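Local coordinates for protein acetone carboxylase alpha subunit (Xanthobacter autotrophicus Py2, PDB 5M45) that forms the alpha subunit of a multi-subunit, metal-containing enzyme of the hydantoinase B/oxoprolinase family, at residues L273-Q276 / A277-A281; D210-F213 / R214-H218; Y669-E673 / T674-A678. One frame throughout, in Å; residues are numbered along the deposited sequence.

Contact 1 (L273-Q276 / A277-A281); sequences LGLQ and ARIKA
Four consecutive backbone bonds tie L273-Q276 to A277-A281 in one unbroken helix: A277 N donates to L273 O, R278 N to G274 O, I279 N to L275 O and K280 N to Q276 O. The third is the shortest, 2.9 Å from I279 N to L275 O. One turn apart on the buried face, L275 and I279 meet through their branch ends. CD1 of L275 lies 3.8 Å from CD1 of I279, and CG of L275 is almost as near to that same methyl, so the end of the isoleucine lies against the CG-CD1 branch of the leucine. Because CG of L275 stands anti to its own nitrogen (chi1 171°), the leucine end swings forward along the helix although its CB points back. CG1 of I279 rests 3.4 Å from L275 O, the same oxygen its own N-H binds. R278 and K280 each lay CG against the carbonyl oxygen four residues back, R278 CG at 3.4 Å from G274 O. Beyond CG the arginine turns outward to a salt bridge between its NE and E368, while Q276, extended, gives its NE2 to the D327 carbonyl. An aromatic side chain on the chain of another protein packs on I279. Such i to i+4 pairing is that of an amphipathic alpha-helix, here the end of helix 257-282, whose apolar L275/I279 face packs on W330 of strand 330-333 and, through L275, on L364 and I365.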
loop_
_atom_site.group_PDB
_atom_site.type_symbol
_atom_site.label_atom_id
_atom_site.label_comp_id
_atom_site.label_asym_id
_atom_site.label_seq_id
_atom_site.Cartn_x
_atom_site.Cartn_y
_atom_site.Cartn_z
ATOM N N LEU A 273 2.822 9.105 40.809
ATOM C CA LEU A 273 2.488 9.155 42.254
ATOM C C LEU A 273 1.050 8.691 42.561
ATOM O O LEU A 273 0.815 7.989 43.533
ATOM C CB LEU A 273 2.728 10.575 42.854
ATOM C CG LEU A 273 4.208 10.995 42.908
ATOM C CD1 LEU A 273 4.335 12.510 43.124
ATOM C CD2 LEU A 273 4.999 10.219 43.978
ATOM N N GLY A 274 0.114 9.108 41.724
ATOM C CA GLY A 274 -1.327 8.735 41.818
ATOM C C GLY A 274 -1.545 7.222 41.693
ATOM O O GLY A 274 -2.292 6.625 42.483
ATOM N N LEU A 275 -0.876 6.583 40.727
ATOM C CA LEU A 275 -0.967 5.116 40.602
ATOM C C LEU A 275 -0.417 4.383 41.830
ATOM O O LEU A 275 -1.051 3.482 42.350
ATOM C CB LEU A 275 -0.239 4.614 39.352
ATOM C CG LEU A 275 -0.103 3.093 39.250
ATOM C CD1 LEU A 275 -1.482 2.483 39.043
ATOM C CD2 LEU A 275 0.830 2.679 38.135
ATOM N N GLN A 276 0.781 4.767 42.253
ATOM C CA GLN A 276 1.429 4.160 43.421
ATOM C C GLN A 276 0.526 4.243 44.688
ATOM O O GLN A 276 0.346 3.256 45.411
ATOM C CB GLN A 276 2.781 4.812 43.644
ATOM C CG GLN A 276 3.611 4.195 44.749
ATOM C CD GLN A 276 4.888 4.999 45.014
ATOM O OE1 GLN A 276 4.938 6.257 44.951
ATOM N NE2 GLN A 276 5.930 4.292 45.287
ATOM N N ALA A 277 -0.064 5.409 44.902
ATOM C CA ALA A 277 -0.939 5.620 46.052
ATOM C C ALA A 277 -2.210 4.780 45.964
ATOM O O ALA A 277 -2.639 4.206 46.958
ATOM C CB ALA A 277 -1.296 7.107 46.216
ATOM N N ARG A 278 -2.796 4.698 44.759
ATOM C CA ARG A 278 -4.008 3.903 44.553
ATOM C C ARG A 278 -3.762 2.394 44.736
ATOM O O ARG A 278 -4.590 1.698 45.338
ATOM C CB ARG A 278 -4.678 4.259 43.226
ATOM C CG ARG A 278 -5.453 5.586 43.305
ATOM C CD ARG A 278 -6.801 5.278 43.908
ATOM N NE ARG A 278 -7.656 6.427 44.148
ATOM C CZ ARG A 278 -8.964 6.316 44.480
ATOM N NH1 ARG A 278 -9.614 5.098 44.548
ATOM N NH2 ARG A 278 -9.666 7.427 44.642
ATOM N N ILE A 279 -2.612 1.915 44.267
ATOM C CA ILE A 279 -2.216 0.524 44.484
ATOM C C ILE A 279 -2.125 0.216 45.986
ATOM O O ILE A 279 -2.674 -0.776 46.436
ATOM C CB ILE A 279 -0.919 0.168 43.736
ATOM C CG1 ILE A 279 -1.241 0.063 42.246
ATOM C CG2 ILE A 279 -0.337 -1.157 44.235
ATOM C CD1 ILE A 279 -0.007 -0.151 41.387
ATOM N N LYS A 280 -1.480 1.095 46.747
ATOM C CA LYS A 280 -1.349 0.861 48.206
ATOM C C LYS A 280 -2.647 1.051 48.984
ATOM O O LYS A 280 -2.804 0.455 50.039
ATOM C CB LYS A 280 -0.271 1.749 48.807
ATOM C CG LYS A 280 1.099 1.517 48.198
ATOM C CD LYS A 280 2.238 1.669 49.157
ATOM C CE LYS A 280 2.585 3.089 49.426
ATOM N NZ LYS A 280 3.859 3.055 50.199
ATOM N N ALA A 281 -3.573 1.858 48.463
ATOM C CA ALA A 281 -4.884 2.064 49.107
ATOM C C ALA A 281 -5.921 0.953 48.810
ATOM O O ALA A 281 -6.790 0.705 49.661
ATOM C CB ALA A 281 -5.455 3.436 48.731
#

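Contact 2 (D210-F213 / R214-H218); sequences DTLF and RDWLH
L212 and L217 bracket a strand-to-helix junction, where strand 211-212, the outermost strand, within this chain, of an antiparallel sheet, runs directly into helix 214-222 with F213 as the N-cap residue. From L212, CB already meets the helix, 4.1 Å from CD2 of L217. CG carries the branch onward, and CD1 closes on that same L217 methyl at 3.9 Å, the two leucines crossing at about a right angle. The other methyl, CD2, reaches toward the W216 indole obliquely, 4.4 Å from its CD1. L212 also packs on I238 of helix 227-255 and on I138 of strand 138-141, which places the leucine between sheet and helices. W216 sends NE1 to E234 of that same long helix, a bond that would help hold the indole in its rotation.

The first helical turn is closed by F213 O, which accepts from L217 N at 3.1 Å; the W216 ring has this oxygen at its edge. D215 lies beside F213: chi1 of 51° sets its CG between backbone N and carbonyl carbon, and the carboxylate plane is 45° from the phenyl ring. R214 NH1 bonds N126 O and NH2 forms a salt bridge with D767, both of the second subunit, while D215 OD2 accepts from K205 N of that subunit. The remaining carboxylate oxygen, D215 OD1, lies 3.2 Å from F213 CB.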
loop_
_atom_site.group_PDB
_atom_site.type_symbol
_atom_site.label_atom_id
_atom_site.label_comp_id
_atom_site.label_asym_id
_atom_site.label_seq_id
_atom_site.Cartn_x
_atom_site.Cartn_y
_atom_site.Cartn_z
ATOM N N ASP A 210 0.661 24.893 7.569
ATOM C CA ASP A 210 -0.740 24.564 7.880
ATOM C C ASP A 210 -1.552 24.079 6.674
ATOM O O ASP A 210 -2.784 24.082 6.715
ATOM C CB ASP A 210 -1.451 25.749 8.618
ATOM C CG ASP A 210 -0.997 25.901 10.090
ATOM O OD1 ASP A 210 -0.229 25.067 10.636
ATOM O OD2 ASP A 210 -1.431 26.889 10.735
ATOM N N THR A 211 -0.871 23.624 5.623
ATOM C CA THR A 211 -1.508 23.320 4.341
ATOM C C THR A 211 -1.096 21.917 3.887
ATOM O O THR A 211 0.113 21.636 3.789
ATOM C CB THR A 211 -1.105 24.328 3.263
ATOM O OG1 THR A 211 -1.351 25.643 3.745
ATOM C CG2 THR A 211 -1.926 24.138 1.982
ATOM N N LEU A 212 -2.089 21.053 3.604
ATOM C CA LEU A 212 -1.795 19.699 3.126
ATOM C C LEU A 212 -1.215 19.656 1.692
ATOM O O LEU A 212 -1.651 20.406 0.809
ATOM C CB LEU A 212 -3.056 18.816 3.228
ATOM C CG LEU A 212 -3.515 18.541 4.668
ATOM C CD1 LEU A 212 -4.867 17.892 4.635
ATOM C CD2 LEU A 212 -2.579 17.626 5.423
ATOM N N PHE A 213 -0.250 18.790 1.468
ATOM C CA PHE A 213 0.383 18.676 0.142
ATOM C C PHE A 213 -0.540 17.904 -0.819
ATOM O O PHE A 213 -1.097 16.859 -0.463
ATOM C CB PHE A 213 1.730 17.918 0.205
ATOM C CG PHE A 213 2.784 18.521 1.106
ATOM C CD1 PHE A 213 3.033 19.877 1.129
ATOM C CD2 PHE A 213 3.600 17.695 1.883
ATOM C CE1 PHE A 213 4.058 20.416 1.936
ATOM C CE2 PHE A 213 4.609 18.226 2.694
ATOM C CZ PHE A 213 4.830 19.599 2.720
ATOM N N ARG A 214 -0.622 18.376 -2.059
ATOM C CA ARG A 214 -1.509 17.776 -3.054
ATOM C C ARG A 214 -1.110 16.322 -3.439
ATOM O O ARG A 214 -2.002 15.497 -3.683
ATOM C CB ARG A 214 -1.571 18.636 -4.316
ATOM C CG ARG A 214 -2.766 18.329 -5.197
ATOM C CD ARG A 214 -2.712 18.968 -6.562
ATOM N NE ARG A 214 -2.416 20.400 -6.583
ATOM C CZ ARG A 214 -3.289 21.394 -6.478
ATOM N NH1 ARG A 214 -2.855 22.659 -6.575
ATOM N NH2 ARG A 214 -4.579 21.178 -6.250
ATOM N N ASP A 215 0.195 16.015 -3.507
ATOM C CA ASP A 215 0.638 14.645 -3.826
ATOM C C ASP A 215 0.136 13.649 -2.779
ATOM O O ASP A 215 -0.343 12.557 -3.150
ATOM C CB ASP A 215 2.171 14.506 -4.058
ATOM C CG ASP A 215 3.029 15.116 -2.938
ATOM O OD1 ASP A 215 2.595 16.080 -2.290
ATOM O OD2 ASP A 215 4.169 14.613 -2.712
ATOM N N TRP A 216 0.204 14.028 -1.491
ATOM C CA TRP A 216 -0.394 13.248 -0.400
ATOM C C TRP A 216 -1.909 13.070 -0.566
ATOM O O TRP A 216 -2.446 11.956 -0.429
ATOM C CB TRP A 216 -0.095 13.890 0.967
ATOM C CG TRP A 216 -1.053 13.523 2.080
ATOM C CD1 TRP A 216 -2.047 14.311 2.589
ATOM C CD2 TRP A 216 -1.137 12.272 2.764
ATOM N NE1 TRP A 216 -2.735 13.632 3.572
ATOM C CE2 TRP A 216 -2.192 12.378 3.709
ATOM C CE3 TRP A 216 -0.410 11.071 2.693
ATOM C CZ2 TRP A 216 -2.538 11.323 4.588
ATOM C CZ3 TRP A 216 -0.781 10.000 3.558
ATOM C CH2 TRP A 216 -1.810 10.149 4.498
ATOM N N LEU A 217 -2.599 14.170 -0.860
ATOM C CA LEU A 217 -4.065 14.151 -1.011
ATOM C C LEU A 217 -4.517 13.189 -2.121
ATOM O O LEU A 217 -5.356 12.304 -1.872
ATOM C CB LEU A 217 -4.629 15.578 -1.225
ATOM C CG LEU A 217 -4.512 16.569 -0.064
ATOM C CD1 LEU A 217 -4.818 18.001 -0.496
ATOM C CD2 LEU A 217 -5.403 16.177 1.133
ATOM N N HIS A 218 -3.917 13.318 -3.314
ATOM C CA HIS A 218 -4.287 12.476 -4.455
ATOM C C HIS A 218 -3.986 10.974 -4.206
ATOM O O HIS A 218 -4.798 10.100 -4.512
ATOM C CB HIS A 218 -3.641 12.958 -5.764
ATOM C CG HIS A 218 -4.261 14.202 -6.359
ATOM N ND1 HIS A 218 -4.422 14.368 -7.720
ATOM C CD2 HIS A 218 -4.810 15.302 -5.787
ATOM C CE1 HIS A 218 -5.017 15.523 -7.962
ATOM N NE2 HIS A 218 -5.281 16.097 -6.808
#

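Contact 3 (Y669-E673 / T674-A678); sequences YGVDE and TATAA. Unlike the reference sequence in segment 674-678: T674 (reference Ala), A675 (reference Gly).
The carboxylate of D672 overlaps the methyl of A675, whose CB lies 3.4 Å from both CG and OD2 of the aspartate. Its other oxygen, OD1, accepts from A675 N at 3.1 Å. That bond is nearly straight at the hydrogen (173°), yet the donor stands well above the carboxylate plane, so the group presents its flat side to the start of the helix. CG of D672 lies opposite the backbone nitrogen across the CA-CB bond (chi1 -176°), which carries the carboxylate forward over the first turn. OD2 forms a salt bridge with R662 of the partner strand 661-663; gripped at both oxygens, the carboxylate is held in its rotation, and the positive helix end together with the arginine would be expected to favour its charged form.

This is an aspartate N-cap, at the passage from the two-stranded antiparallel hairpin of 661-663 and 669-671 into helix 673-690. The cap residue also serves the helix through its carbonyl. D672 O receives T676 N at 3.0 Å and T676 OG1 at 2.8 Å, from opposite faces of the carbonyl plane. The threonine can do this because OG1 sits beside its own nitrogen (chi1 -69°), so hydroxyl and N-H reach back to the same oxygen. OG1 in turn accepts from V660 N, tying the helix to the loop just before strand 661-663. Crossing T676 at about a right angle, V671 brings CG1 to 3.9 Å from OG1, and its side chain also packs on P636, Q637 and A640 of helix 636-645. One residue further on, A677 N donates to E673 O.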
loop_
_atom_site.group_PDB
_atom_site.type_symbol
_atom_site.label_atom_id
_atom_site.label_comp_id
_atom_site.label_asym_id
_atom_site.label_seq_id
_atom_site.Cartn_x
_atom_site.Cartn_y
_atom_site.Cartn_z
ATOM N N TYR A 669 -43.634 -15.229 34.728
ATOM C CA TYR A 669 -43.040 -16.259 35.587
ATOM C C TYR A 669 -42.838 -15.759 37.025
ATOM O O TYR A 669 -42.407 -14.649 37.255
ATOM C CB TYR A 669 -41.701 -16.746 35.018
ATOM C CG TYR A 669 -41.821 -17.556 33.755
ATOM C CD1 TYR A 669 -42.037 -18.940 33.802
ATOM C CD2 TYR A 669 -41.719 -16.949 32.495
ATOM C CE1 TYR A 669 -42.110 -19.697 32.637
ATOM C CE2 TYR A 669 -41.801 -17.689 31.321
ATOM C CZ TYR A 669 -42.016 -19.060 31.400
ATOM O OH TYR A 669 -42.089 -19.810 30.254
ATOM N N GLY A 670 -43.143 -16.611 37.986
ATOM C CA GLY A 670 -42.883 -16.363 39.418
ATOM C C GLY A 670 -42.176 -17.547 40.069
ATOM O O GLY A 670 -42.148 -18.629 39.506
ATOM N N VAL A 671 -41.612 -17.343 41.247
ATOM C CA VAL A 671 -40.796 -18.370 41.904
ATOM C C VAL A 671 -41.645 -19.311 42.768
ATOM O O VAL A 671 -42.478 -18.851 43.537
ATOM C CB VAL A 671 -39.744 -17.710 42.824
ATOM C CG1 VAL A 671 -38.968 -18.756 43.632
ATOM C CG2 VAL A 671 -38.797 -16.824 41.988
ATOM N N ASP A 672 -41.411 -20.622 42.648
ATOM C CA ASP A 672 -41.856 -21.628 43.654
ATOM C C ASP A 672 -40.734 -21.796 44.688
ATOM O O ASP A 672 -39.745 -22.484 44.427
ATOM C CB ASP A 672 -42.203 -22.984 42.974
ATOM C CG ASP A 672 -42.748 -24.016 43.940
ATOM O OD1 ASP A 672 -42.485 -23.967 45.160
ATOM O OD2 ASP A 672 -43.462 -24.916 43.461
ATOM N N GLU A 673 -40.898 -21.176 45.860
ATOM C CA GLU A 673 -39.842 -21.099 46.863
ATOM C C GLU A 673 -39.499 -22.477 47.476
ATOM O O GLU A 673 -38.316 -22.769 47.694
ATOM C CB GLU A 673 -40.167 -20.015 47.942
ATOM C CG GLU A 673 -39.895 -18.540 47.545
ATOM C CD GLU A 673 -41.057 -17.832 46.817
ATOM O OE1 GLU A 673 -40.966 -16.612 46.445
ATOM O OE2 GLU A 673 -42.129 -18.492 46.677
ATOM N N THR A 674 -40.512 -23.312 47.723
ATOM C CA THR A 674 -40.311 -24.658 48.289
ATOM C C THR A 674 -39.601 -25.599 47.302
ATOM O O THR A 674 -38.657 -26.304 47.667
ATOM C CB THR A 674 -41.651 -25.306 48.742
ATOM O OG1 THR A 674 -42.175 -24.582 49.854
ATOM C CG2 THR A 674 -41.465 -26.765 49.184
ATOM N N ALA A 675 -40.083 -25.616 46.065
ATOM C CA ALA A 675 -39.511 -26.481 45.032
ATOM C C ALA A 675 -38.074 -26.030 44.665
ATOM O O ALA A 675 -37.230 -26.874 44.325
ATOM C CB ALA A 675 -40.417 -26.497 43.817
ATOM N N THR A 676 -37.803 -24.720 44.767
ATOM C CA THR A 676 -36.460 -24.159 44.525
ATOM C C THR A 676 -35.456 -24.630 45.619
ATOM O O THR A 676 -34.299 -25.007 45.321
ATOM C CB THR A 676 -36.521 -22.598 44.448
ATOM O OG1 THR A 676 -37.215 -22.201 43.263
ATOM C CG2 THR A 676 -35.118 -21.932 44.431
ATOM N N ALA A 677 -35.876 -24.577 46.877
ATOM C CA ALA A 677 -35.020 -25.057 47.984
ATOM C C ALA A 677 -34.658 -26.532 47.796
ATOM O O ALA A 677 -33.498 -26.896 47.984
ATOM C CB ALA A 677 -35.672 -24.833 49.351
ATOM N N ALA A 678 -35.634 -27.354 47.388
ATOM C CA ALA A 678 -35.411 -28.776 47.141
ATOM C C ALA A 678 -34.503 -28.989 45.937
ATOM O O ALA A 678 -33.631 -29.857 45.988
ATOM C CB ALA A 678 -36.715 -29.518 46.926
#

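How the contacts relate
All three contacts are local and none touches another; contacts 2 and 3, with centres about 70 Å apart, lie on opposite sides of the chain's centre. Contact 1 lies wholly within one helix, near its C-terminal end, whereas contacts 2 and 3 each join a short strand to the helix that follows. Contacts 1 and 2 are partly buried and combine apolar packing with backbone bonds; both meet the chain of another protein, and contact 2 also faces a second subunit. Contact 3 lies at the surface, touched by no other chain of the assembly. There D672 caps with both side chain and carbonyl, whereas the F213 N-cap of contact 2 serves the helix through its carbonyl.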